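Local coordinates for SIS domain protein (Listeria monocytogenes str. 4b F2365, PDB 3FXA), which probably binds a sugar phosphate and may isomerise it, as some other proteins with a SIS domain do, at residues E39-C44 / I70-V75. Sequence-based numbering, arbitrary orientation.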
loop_
_atom_site.group_PDB
_atom_site.type_symbol
_atom_site.label_atom_id
_atom_site.label_comp_id
_atom_site.label_asym_id
_atom_site.label_seq_id
_atom_site.Cartn_x
_atom_site.Cartn_y
_atom_site.Cartn_z
ATOM N N GLU A 39 -18.079 -18.973 11.692
ATOM C CA GLU A 39 -19.492 -18.951 11.282
ATOM C C GLU A 39 -19.860 -17.618 10.667
ATOM O O GLU A 39 -20.403 -17.567 9.553
ATOM C CB GLU A 39 -20.410 -19.234 12.484
ATOM C CG GLU A 39 -20.335 -20.659 12.995
ATOM C CD GLU A 39 -21.152 -20.916 14.276
ATOM O OE1 GLU A 39 -21.493 -19.970 15.020
ATOM O OE2 GLU A 39 -21.437 -22.091 14.555
ATOM N N LYS A 40 -19.513 -16.555 11.383
ATOM C CA LYS A 40 -19.814 -15.184 10.938
ATOM C C LYS A 40 -19.169 -14.861 9.587
ATOM O O LYS A 40 -19.825 -14.261 8.731
ATOM C CB LYS A 40 -19.373 -14.160 11.981
ATOM C CG LYS A 40 -20.011 -12.775 11.833
ATOM C CD LYS A 40 -21.446 -12.772 12.357
ATOM C CE LYS A 40 -22.105 -11.404 12.227
ATOM N NZ LYS A 40 -23.558 -11.487 12.539
ATOM N N ILE A 41 -17.899 -15.240 9.397
ATOM C CA ILE A 41 -17.171 -14.971 8.137
ATOM C C ILE A 41 -17.723 -15.825 6.992
ATOM O O ILE A 41 -17.888 -15.328 5.884
ATOM C CB ILE A 41 -15.634 -15.045 8.290
ATOM C CG1 ILE A 41 -15.160 -13.929 9.228
ATOM C CG2 ILE A 41 -14.898 -14.984 6.925
ATOM C CD1 ILE A 41 -13.651 -14.039 9.584
ATOM N N ALA A 42 -18.068 -17.079 7.272
ATOM C CA ALA A 42 -18.730 -17.945 6.282
ATOM C C ALA A 42 -20.083 -17.377 5.816
ATOM O O ALA A 42 -20.396 -17.455 4.645
ATOM C CB ALA A 42 -18.945 -19.340 6.846
ATOM N N GLU A 43 -20.823 -16.766 6.738
ATOM C CA GLU A 43 -22.154 -16.177 6.470
ATOM C C GLU A 43 -22.092 -14.777 5.835
ATOM O O GLU A 43 -23.091 -14.289 5.300
ATOM C CB GLU A 43 -22.973 -16.118 7.781
ATOM C CG GLU A 43 -23.369 -17.514 8.305
ATOM C CD GLU A 43 -23.920 -17.546 9.736
ATOM O OE1 GLU A 43 -23.922 -16.524 10.455
ATOM O OE2 GLU A 43 -24.341 -18.643 10.153
ATOM N N CYS A 44 -20.928 -14.138 5.870
ATOM C CA CYS A 44 -20.800 -12.742 5.382
ATOM C C CYS A 44 -21.108 -12.563 3.888
ATOM O O CYS A 44 -20.501 -13.193 3.035
ATOM C CB CYS A 44 -19.410 -12.217 5.708
ATOM S SG CYS A 44 -19.226 -10.448 5.455
ATOM N N ILE A 70 -9.251 -17.304 -0.283
ATOM C CA ILE A 70 -10.322 -18.276 -0.081
ATOM C C ILE A 70 -11.709 -17.713 -0.436
ATOM O O ILE A 70 -12.738 -18.144 0.103
ATOM C CB ILE A 70 -10.306 -18.905 1.324
ATOM C CG1 ILE A 70 -10.636 -17.911 2.433
ATOM C CG2 ILE A 70 -8.966 -19.575 1.565
ATOM C CD1 ILE A 70 -11.388 -18.573 3.620
ATOM N N GLU A 71 -11.736 -16.754 -1.369
ATOM C CA GLU A 71 -12.988 -16.151 -1.839
ATOM C C GLU A 71 -13.833 -15.495 -0.738
ATOM O O GLU A 71 -15.063 -15.648 -0.728
ATOM C CB GLU A 71 -13.776 -17.160 -2.697
ATOM C CG GLU A 71 -13.235 -17.302 -4.092
ATOM C CD GLU A 71 -13.585 -16.109 -4.997
ATOM O OE1 GLU A 71 -14.654 -15.461 -4.786
ATOM O OE2 GLU A 71 -12.810 -15.849 -5.935
ATOM N N ARG A 72 -13.148 -14.868 0.224
ATOM C CA ARG A 72 -13.775 -14.056 1.263
ATOM C C ARG A 72 -13.225 -12.648 1.020
ATOM O O ARG A 72 -12.149 -12.289 1.543
ATOM C CB ARG A 72 -13.484 -14.553 2.685
ATOM C CG ARG A 72 -14.007 -15.968 2.954
ATOM C CD ARG A 72 -15.365 -16.126 2.323
ATOM N NE ARG A 72 -16.478 -15.600 3.072
ATOM C CZ ARG A 72 -17.670 -15.365 2.527
ATOM N NH1 ARG A 72 -17.875 -15.577 1.232
ATOM N NH2 ARG A 72 -18.645 -14.896 3.269
ATOM N N PRO A 73 -13.932 -11.829 0.174
ATOM C CA PRO A 73 -13.432 -10.474 -0.114
ATOM C C PRO A 73 -13.023 -9.725 1.140
ATOM O O PRO A 73 -13.764 -9.745 2.142
ATOM C CB PRO A 73 -14.616 -9.766 -0.757
ATOM C CG PRO A 73 -15.611 -10.766 -1.039
ATOM C CD PRO A 73 -15.188 -12.087 -0.561
ATOM N N ALA A 74 -11.855 -9.096 1.065
ATOM C CA ALA A 74 -11.255 -8.383 2.182
ATOM C C ALA A 74 -10.442 -7.202 1.683
ATOM O O ALA A 74 -9.921 -7.228 0.573
ATOM C CB ALA A 74 -10.397 -9.315 2.962
ATOM N N VAL A 75 -10.359 -6.176 2.516
ATOM C CA VAL A 75 -9.639 -4.933 2.208
ATOM C C VAL A 75 -8.960 -4.396 3.451
ATOM O O VAL A 75 -9.520 -4.511 4.551
ATOM C CB VAL A 75 -10.584 -3.854 1.624
ATOM C CG1 VAL A 75 -11.602 -3.408 2.648
ATOM C CG2 VAL A 75 -9.744 -2.658 1.169
HETATM O O HOH W 1 -21.376 -16.350 2.397
#
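The guanidinium of Arg72 meets the carbonyls at the C-terminal end of helix 31-43, an arginine-to-carbonyl contact within the three-layer, parallel-sheet fold of the SIS domain. Arg72 follows a Schellman motif that ends helix 55-69, with Glu71 at positive phi as its C-prime residue, so the contact joins the ends of two helices. Strand 74-76, which follows, pairs beside strand 48-51.

Hydrogen bonds carry the contact. Arg72 NH2 bonds to Ile41 O, 2.8 Å away with an N-H...O angle of 148°; NH2 sits almost in line with the Ile41 C=O bond, while Ile41 O lies 15° out of the guanidinium plane. Ile41 O takes a weak second bond from Arg72 NE (3.2 Å), and it also accepts from Cys44 N at 3.3 Å. Arg72 NH2 lies 2.5 Å from Cys44 O as well, a short, bent and doubtful bond, the more so because the side chain was modelled in two conformers. On its own segment, Arg72 NH1 reaches back weakly to Glu71 O. The cationic group, set against carbonyls at a helix C-terminus, would be expected to offset the negative end of the helix dipole.

Apolar packing is slight. Arg72 bends at chi2 and chi3, carrying its methylenes past Ile41, where Arg72 CG meets Ile41 CG2 at 4.2 Å. Phe67 touches both side chains.

A water joins in: one molecule donates to Ala42 O at 2.7 Å and accepts a weak bond from Arg72 NH2.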